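Local coordinates for protein CRISPR-associated endonuclease Cas1 (PDB 4XTK) that probably acts as a metal-dependent double-stranded DNA endonuclease in CRISPR adaptive immunity, forming a homodimer that joins a Cas2 homodimer in a heterotetramer, at residues D167-D172 with L246-V251; T253-E258 with K275-K280. All blocks are in the same frame, centred on the assembly; numbering follows the deposited sequence.

Contact 1 of 2, residues D167-D172 with L246-V251; sequences DSLVSD and LFLNLV
Leu-169 and Val-170, on the chain that leaves helix 148-166, lie against Leu-248 and Phe-247 of helix 230-252. Just ahead of them, the carboxylate of Asp-167 turns to the following part of the same loop, where OD1 accepts a hydrogen bond from the backbone N of Ile-177. Leu-169 comes next and points its CB at the helix. Its methyl CD1 meets CD1 of Leu-248 at 3.7 Å, and its CB lies 3.9 Å from CD2 of Leu-248, so both branches of the helix leucine touch the same residue. The carbonyl O of Leu-169 accepts a hydrogen bond from ND2 of Asn-252, the last residue of that helix. All this belongs to the helical part of Cas1, where the loop between helices 148-166 and 188-208 passes alongside helix 230-252, remote from the predicted manganese ligands. Val-170 follows, with extended backbone angles of its own. With CG1 anti to the backbone N (chi1 176°), CG2 is the branch left to face the helix, and it serves two partners: CD2 of Leu-248 at 3.9 Å and CE2 of Phe-247 at 4.0 Å. The valine approaches the phenylalanine side chain at about a right angle, and its methyl meets the ring obliquely near CE2 and CZ. Ala-189, Leu-192 and Ile-193 of helix 188-208 also pack on Phe-247. Past Ser-171, Asp-172 forms a salt bridge with Arg-174 through OD2.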
ATOM      1  N   ASP E 167      -3.792  -1.896  40.545  1.00 65.04           N
ATOM      2  CA  ASP E 167      -4.708  -1.134  41.385  1.00 59.82           C
ATOM      3  C   ASP E 167      -4.214  -0.933  42.817  1.00 62.88           C
ATOM      4  O   ASP E 167      -4.733  -0.082  43.536  1.00 67.00           O
ATOM      5  CB  ASP E 167      -6.080  -1.805  41.411  1.00 60.42           C
ATOM      6  CG  ASP E 167      -6.992  -1.307  40.309  1.00 64.38           C
ATOM      7  OD1 ASP E 167      -6.709  -0.225  39.749  1.00 53.06           O
ATOM      8  OD2 ASP E 167      -7.995  -1.990  40.011  1.00 73.20           O
ATOM      9  N   SER E 168      -3.214  -1.701  43.236  1.00 61.44           N
ATOM     10  CA  SER E 168      -2.664  -1.527  44.578  1.00 61.25           C
ATOM     11  C   SER E 168      -1.730  -0.319  44.633  1.00 66.59           C
ATOM     12  O   SER E 168      -1.310   0.105  45.710  1.00 74.12           O
ATOM     13  CB  SER E 168      -1.933  -2.792  45.035  1.00 59.02           C
ATOM     14  OG  SER E 168      -0.823  -3.088  44.208  1.00 62.86           O
ATOM     15  N   LEU E 169      -1.411   0.232  43.466  1.00 63.89           N
ATOM     16  CA  LEU E 169      -0.567   1.418  43.371  1.00 62.42           C
ATOM     17  C   LEU E 169      -1.386   2.697  43.260  1.00 58.22           C
ATOM     18  O   LEU E 169      -0.834   3.796  43.250  1.00 62.60           O
ATOM     19  CB  LEU E 169       0.369   1.300  42.169  1.00 54.51           C
ATOM     20  CG  LEU E 169       1.370   0.153  42.260  1.00 54.08           C
ATOM     21  CD1 LEU E 169       2.097  -0.022  40.944  1.00 49.32           C
ATOM     22  CD2 LEU E 169       2.352   0.402  43.398  1.00 53.90           C
ATOM     23  N   VAL E 170      -2.705   2.550  43.181  1.00 55.64           N
ATOM     24  CA  VAL E 170      -3.590   3.695  43.002  1.00 53.99           C
ATOM     25  C   VAL E 170      -4.199   4.146  44.325  1.00 61.79           C
ATOM     26  O   VAL E 170      -4.930   3.400  44.971  1.00 59.53           O
ATOM     27  CB  VAL E 170      -4.718   3.379  42.015  1.00 49.61           C
ATOM     28  CG1 VAL E 170      -5.672   4.553  41.928  1.00 49.84           C
ATOM     29  CG2 VAL E 170      -4.145   3.053  40.660  1.00 47.83           C
ATOM     30  N   SER E 171      -3.893   5.376  44.720  1.00 65.64           N
ATOM     31  CA  SER E 171      -4.341   5.905  46.001  1.00 78.34           C
ATOM     32  C   SER E 171      -5.842   6.198  46.031  1.00 70.51           C
ATOM     33  O   SER E 171      -6.555   5.730  46.922  1.00 71.54           O
ATOM     34  CB  SER E 171      -3.552   7.169  46.334  1.00 93.33           C
ATOM     35  OG  SER E 171      -2.179   6.987  46.036  1.00100.39           O
ATOM     36  N   ASP E 172      -6.316   6.976  45.063  1.00 61.86           N
ATOM     37  CA  ASP E 172      -7.730   7.326  44.996  1.00 59.87           C
ATOM     38  C   ASP E 172      -8.526   6.191  44.357  1.00 58.25           C
ATOM     39  O   ASP E 172      -8.302   5.848  43.195  1.00 52.75           O
ATOM     40  CB  ASP E 172      -7.923   8.621  44.209  1.00 64.78           C
ATOM     41  CG  ASP E 172      -9.272   9.262  44.456  1.00 77.22           C
ATOM     42  OD1 ASP E 172     -10.162   8.586  45.014  1.00 84.92           O
ATOM     43  OD2 ASP E 172      -9.446  10.441  44.083  1.00 82.83           O
ATOM     44  N   LEU E 246       2.131   5.885  32.412  1.00 46.47           N
ATOM     45  CA  LEU E 246       1.479   7.169  32.219  1.00 52.45           C
ATOM     46  C   LEU E 246       0.207   7.268  33.058  1.00 57.99           C
ATOM     47  O   LEU E 246      -0.077   8.307  33.652  1.00 56.19           O
ATOM     48  CB  LEU E 246       1.162   7.372  30.742  1.00 48.92           C
ATOM     49  CG  LEU E 246       0.884   8.781  30.250  1.00 62.92           C
ATOM     50  CD1 LEU E 246       2.064   9.673  30.580  1.00 60.65           C
ATOM     51  CD2 LEU E 246       0.633   8.738  28.754  1.00 66.81           C
ATOM     52  N   PHE E 247      -0.549   6.175  33.109  1.00 59.86           N
ATOM     53  CA  PHE E 247      -1.805   6.137  33.858  1.00 50.84           C
ATOM     54  C   PHE E 247      -1.583   6.362  35.347  1.00 53.54           C
ATOM     55  O   PHE E 247      -2.273   7.171  35.970  1.00 46.02           O
ATOM     56  CB  PHE E 247      -2.528   4.806  33.630  1.00 40.82           C
ATOM     57  CG  PHE E 247      -3.496   4.455  34.716  1.00 45.97           C
ATOM     58  CD1 PHE E 247      -4.684   5.153  34.857  1.00 47.59           C
ATOM     59  CD2 PHE E 247      -3.215   3.429  35.605  1.00 48.60           C
ATOM     60  CE1 PHE E 247      -5.574   4.837  35.870  1.00 53.03           C
ATOM     61  CE2 PHE E 247      -4.106   3.105  36.620  1.00 52.28           C
ATOM     62  CZ  PHE E 247      -5.285   3.809  36.750  1.00 52.64           C
ATOM     63  N   LEU E 248      -0.619   5.639  35.910  1.00 57.18           N
ATOM     64  CA  LEU E 248      -0.265   5.785  37.318  1.00 50.97           C
ATOM     65  C   LEU E 248       0.237   7.198  37.621  1.00 56.51           C
ATOM     66  O   LEU E 248      -0.252   7.864  38.535  1.00 56.79           O
ATOM     67  CB  LEU E 248       0.801   4.759  37.715  1.00 46.26           C
ATOM     68  CG  LEU E 248       0.386   3.295  37.892  1.00 48.36           C
ATOM     69  CD1 LEU E 248       1.597   2.440  38.244  1.00 44.36           C
ATOM     70  CD2 LEU E 248      -0.696   3.157  38.948  1.00 44.29           C
ATOM     71  N   ASN E 249       1.215   7.648  36.845  1.00 61.40           N
ATOM     72  CA  ASN E 249       1.827   8.949  37.073  1.00 66.14           C
ATOM     73  C   ASN E 249       0.813  10.083  37.031  1.00 65.92           C
ATOM     74  O   ASN E 249       0.839  10.974  37.875  1.00 67.52           O
ATOM     75  CB  ASN E 249       2.934   9.201  36.049  1.00 67.31           C
ATOM     76  CG  ASN E 249       4.164   8.354  36.305  1.00 72.13           C
ATOM     77  OD1 ASN E 249       4.200   7.562  37.248  1.00 75.80           O
ATOM     78  ND2 ASN E 249       5.176   8.509  35.460  1.00 76.33           N
ATOM     79  N   LEU E 250      -0.095  10.036  36.065  1.00 60.43           N
ATOM     80  CA  LEU E 250      -1.042  11.129  35.891  1.00 61.49           C
ATOM     81  C   LEU E 250      -2.139  11.165  36.968  1.00 64.10           C
ATOM     82  O   LEU E 250      -2.505  12.247  37.434  1.00 68.83           O
ATOM     83  CB  LEU E 250      -1.661  11.056  34.492  1.00 59.52           C
ATOM     84  CG  LEU E 250      -0.680  11.461  33.381  1.00 60.71           C
ATOM     85  CD1 LEU E 250      -1.313  11.344  32.003  1.00 57.63           C
ATOM     86  CD2 LEU E 250      -0.143  12.872  33.607  1.00 60.46           C
ATOM     87  N   VAL E 251      -2.659  10.006  37.378  1.00 53.76           N
ATOM     88  CA  VAL E 251      -3.732   9.994  38.375  1.00 57.41           C
ATOM     89  C   VAL E 251      -3.207  10.186  39.790  1.00 56.55           C
ATOM     90  O   VAL E 251      -3.907  10.735  40.637  1.00 59.55           O
ATOM     91  CB  VAL E 251      -4.577   8.687  38.342  1.00 55.69           C
ATOM     92  CG1 VAL E 251      -5.183   8.481  36.969  1.00 53.77           C
ATOM     93  CG2 VAL E 251      -3.762   7.473  38.787  1.00 58.77           C
TER

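Contact 2 of 2, residues T253-E258 with K275-K280; sequences TRQINE and KSLFVK
Ile-256 and Leu-277 run past each other in opposite directions, the isoleucine reaching from the loop and the leucine from helix 272-287. The meeting point is a single methyl, CD2 of Leu-277, which lies 3.6 Å from CD1 of Ile-256 and 3.7 Å from CG1 of the same residue. Leu-277 holds its CG anti to the backbone N (chi1 -173°), which carries both methyls out from the helix to the loop. The second branch, CD1, comes to 3.9 Å from the carbonyl O of Gln-255, a van der Waals approach to the backbone. Gln-255 also points its CB at the helix, and that carbon touches CD2 of Leu-277 at 4.1 Å, beside the isoleucine. The leucine therefore spans two consecutive loop residues, one buried and one partly open to solvent.

The loop carries its own polar links on the side remote from this apolar patch. Arg-254, where the chain leaves the helical conformation just past helix 230-252 with a positive phi, sends NH1 to OE2 of Glu-258 in a salt bridge of 2.8 Å. OE2 uses its syn lone pair and lies 16° out of the guanidinium plane, while CB of Asn-257 rests over one guanidinium face, offset toward the rim. Arg-174 gives Glu-258 a second salt-bridge partner through OE1.

In the fold, the loop joins the end of helix 230-252 to strand 261-262. Leu-192 of helix 188-208 packs on Ile-256, and beside Leu-277, Phe-278 packs on Leu-199 of helix 188-208 and on Leu-246 and Leu-250 of helix 230-252.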
ATOM      1  N   THR E 253      -0.514  12.023  40.547  1.00 67.11           N
ATOM      2  CA  THR E 253      -0.068  13.406  40.724  1.00 61.33           C
ATOM      3  C   THR E 253      -1.225  14.375  40.528  1.00 61.43           C
ATOM      4  O   THR E 253      -1.047  15.589  40.599  1.00 69.49           O
ATOM      5  CB  THR E 253       1.074  13.789  39.759  1.00 58.75           C
ATOM      6  OG1 THR E 253       0.622  13.706  38.402  1.00 56.41           O
ATOM      7  CG2 THR E 253       2.284  12.888  39.967  1.00 58.47           C
ATOM      8  N   ARG E 254      -2.405  13.817  40.266  1.00 62.61           N
ATOM      9  CA  ARG E 254      -3.623  14.588  40.044  1.00 68.00           C
ATOM     10  C   ARG E 254      -3.502  15.524  38.838  1.00 67.42           C
ATOM     11  O   ARG E 254      -4.234  16.506  38.729  1.00 60.84           O
ATOM     12  CB  ARG E 254      -3.982  15.392  41.295  1.00 81.67           C
ATOM     13  CG  ARG E 254      -4.447  14.553  42.471  1.00 87.06           C
ATOM     14  CD  ARG E 254      -5.951  14.411  42.476  1.00 90.35           C
ATOM     15  NE  ARG E 254      -6.599  15.709  42.627  1.00 88.53           N
ATOM     16  CZ  ARG E 254      -7.914  15.883  42.690  1.00 83.05           C
ATOM     17  NH1 ARG E 254      -8.726  14.837  42.627  1.00 81.47           N
ATOM     18  NH2 ARG E 254      -8.415  17.101  42.820  1.00 85.09           N
ATOM     19  N   GLN E 255      -2.590  15.211  37.924  1.00 57.31           N
ATOM     20  CA  GLN E 255      -2.536  15.930  36.658  1.00 67.91           C
ATOM     21  C   GLN E 255      -3.799  15.614  35.898  1.00 67.40           C
ATOM     22  O   GLN E 255      -4.386  16.473  35.244  1.00 70.15           O
ATOM     23  CB  GLN E 255      -1.319  15.537  35.837  1.00 56.01           C
ATOM     24  CG  GLN E 255      -0.017  16.128  36.317  1.00 74.81           C
ATOM     25  CD  GLN E 255       1.116  15.805  35.371  1.00 85.97           C
ATOM     26  OE1 GLN E 255       1.930  14.923  35.641  1.00 86.04           O
ATOM     27  NE2 GLN E 255       1.170  16.512  34.245  1.00 89.54           N
ATOM     28  N   ILE E 256      -4.196  14.350  35.988  1.00 67.75           N
ATOM     29  CA  ILE E 256      -5.498  13.905  35.533  1.00 59.79           C
ATOM     30  C   ILE E 256      -6.362  13.627  36.761  1.00 60.58           C
ATOM     31  O   ILE E 256      -5.965  12.872  37.650  1.00 62.80           O
ATOM     32  CB  ILE E 256      -5.401  12.638  34.662  1.00 57.98           C
ATOM     33  CG1 ILE E 256      -4.740  12.947  33.314  1.00 53.36           C
ATOM     34  CG2 ILE E 256      -6.779  12.022  34.454  1.00 47.92           C
ATOM     35  CD1 ILE E 256      -5.611  13.744  32.356  1.00 54.41           C
ATOM     36  N   ASN E 257      -7.528  14.257  36.821  1.00 58.36           N
ATOM     37  CA  ASN E 257      -8.496  13.957  37.866  1.00 59.16           C
ATOM     38  C   ASN E 257      -9.925  14.110  37.364  1.00 56.53           C
ATOM     39  O   ASN E 257     -10.161  14.268  36.164  1.00 55.80           O
ATOM     40  CB  ASN E 257      -8.271  14.838  39.096  1.00 62.38           C
ATOM     41  CG  ASN E 257      -8.257  16.314  38.765  1.00 65.12           C
ATOM     42  OD1 ASN E 257      -9.256  16.873  38.314  1.00 68.20           O
ATOM     43  ND2 ASN E 257      -7.122  16.959  39.001  1.00 72.07           N
ATOM     44  N   GLU E 258     -10.871  14.066  38.299  1.00 58.26           N
ATOM     45  CA  GLU E 258     -12.293  14.021  37.972  1.00 62.53           C
ATOM     46  C   GLU E 258     -12.780  15.237  37.180  1.00 66.68           C
ATOM     47  O   GLU E 258     -13.836  15.187  36.549  1.00 68.51           O
ATOM     48  CB  GLU E 258     -13.126  13.875  39.252  1.00 65.03           C
ATOM     49  CG  GLU E 258     -12.883  14.958  40.302  1.00 75.30           C
ATOM     50  CD  GLU E 258     -11.640  14.710  41.139  1.00 79.16           C
ATOM     51  OE1 GLU E 258     -10.947  13.694  40.903  1.00 80.04           O
ATOM     52  OE2 GLU E 258     -11.354  15.537  42.030  1.00 79.87           O
ATOM     53  N   LYS E 275      -7.697  15.237  27.236  1.00 57.79           N
ATOM     54  CA  LYS E 275      -7.081  14.548  26.116  1.00 56.21           C
ATOM     55  C   LYS E 275      -5.730  15.172  25.779  1.00 58.99           C
ATOM     56  O   LYS E 275      -4.740  14.462  25.595  1.00 62.43           O
ATOM     57  CB  LYS E 275      -8.008  14.566  24.898  1.00 60.74           C
ATOM     58  CG  LYS E 275      -9.076  13.479  24.904  1.00 67.18           C
ATOM     59  CD  LYS E 275      -9.889  13.504  23.615  1.00 73.09           C
ATOM     60  CE  LYS E 275     -10.830  12.305  23.500  1.00 70.68           C
ATOM     61  NZ  LYS E 275     -12.097  12.457  24.274  1.00 72.85           N
ATOM     62  N   SER E 276      -5.687  16.501  25.714  1.00 61.28           N
ATOM     63  CA  SER E 276      -4.460  17.197  25.344  1.00 58.31           C
ATOM     64  C   SER E 276      -3.355  16.908  26.353  1.00 55.77           C
ATOM     65  O   SER E 276      -2.234  16.563  25.967  1.00 51.42           O
ATOM     66  CB  SER E 276      -4.691  18.706  25.228  1.00 57.15           C
ATOM     67  OG  SER E 276      -5.122  19.252  26.458  1.00104.46           O
ATOM     68  N   LEU E 277      -3.673  17.030  27.639  1.00 53.19           N
ATOM     69  CA  LEU E 277      -2.699  16.734  28.682  1.00 59.32           C
ATOM     70  C   LEU E 277      -2.171  15.306  28.546  1.00 58.72           C
ATOM     71  O   LEU E 277      -0.971  15.063  28.683  1.00 60.83           O
ATOM     72  CB  LEU E 277      -3.306  16.939  30.068  1.00 62.18           C
ATOM     73  CG  LEU E 277      -2.321  16.809  31.235  1.00 65.60           C
ATOM     74  CD1 LEU E 277      -2.508  17.952  32.221  1.00 66.51           C
ATOM     75  CD2 LEU E 277      -2.465  15.469  31.941  1.00 62.41           C
ATOM     76  N   PHE E 278      -3.066  14.366  28.263  1.00 52.82           N
ATOM     77  CA  PHE E 278      -2.657  12.981  28.129  1.00 55.11           C
ATOM     78  C   PHE E 278      -1.768  12.786  26.897  1.00 58.01           C
ATOM     79  O   PHE E 278      -0.748  12.095  26.954  1.00 50.19           O
ATOM     80  CB  PHE E 278      -3.878  12.057  28.055  1.00 49.57           C
ATOM     81  CG  PHE E 278      -3.542  10.610  28.245  1.00 50.24           C
ATOM     82  CD1 PHE E 278      -3.025   9.865  27.205  1.00 50.42           C
ATOM     83  CD2 PHE E 278      -3.707  10.007  29.476  1.00 57.76           C
ATOM     84  CE1 PHE E 278      -2.697   8.547  27.382  1.00 52.08           C
ATOM     85  CE2 PHE E 278      -3.381   8.683  29.660  1.00 56.46           C
ATOM     86  CZ  PHE E 278      -2.876   7.952  28.612  1.00 56.99           C
ATOM     87  N   VAL E 279      -2.163  13.401  25.788  1.00 58.52           N
ATOM     88  CA  VAL E 279      -1.458  13.234  24.525  1.00 60.20           C
ATOM     89  C   VAL E 279      -0.040  13.812  24.595  1.00 54.83           C
ATOM     90  O   VAL E 279       0.920  13.172  24.162  1.00 59.26           O
ATOM     91  CB  VAL E 279      -2.250  13.881  23.366  1.00 52.91           C
ATOM     92  CG1 VAL E 279      -1.377  14.057  22.136  1.00 44.76           C
ATOM     93  CG2 VAL E 279      -3.476  13.040  23.039  1.00 48.87           C
ATOM     94  N   LYS E 280       0.088  15.010  25.158  1.00 61.93           N
ATOM     95  CA  LYS E 280       1.398  15.629  25.346  1.00 57.90           C
ATOM     96  C   LYS E 280       2.317  14.769  26.209  1.00 59.79           C
ATOM     97  O   LYS E 280       3.473  14.542  25.857  1.00 58.57           O
ATOM     98  CB  LYS E 280       1.264  17.024  25.970  1.00 68.06           C
ATOM     99  CG  LYS E 280       0.680  18.078  25.041  1.00 76.10           C
ATOM    100  CD  LYS E 280       0.568  19.420  25.742  1.00 86.57           C
ATOM    101  CE  LYS E 280       0.563  20.586  24.761  1.00 95.30           C
ATOM    102  NZ  LYS E 280      -0.759  20.744  24.091  1.00 98.77           N
TER

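In the fold
Helix 230-252 links the two contacts in series: contact 1 uses its last turns, and the loop of contact 2 begins as it ends. Their centres are 12 Å apart. The joint is direct, with a probable hydrogen bond of 3.1 Å from Ile-256 N to Leu-250 O. Both contacts set a loop against a helix by van der Waals packing, between hydrocarbon groups in contact 1 and partly on a backbone carbonyl in contact 2, and both have helix 188-208 as a neighbour through Leu-192. Contact 1 is the more buried, with an aromatic ring among its partners; contact 2 is only partly buried, with a glutamine at its margin. Arg-174 pairs with acids of both loops, Asp-172 and Glu-258.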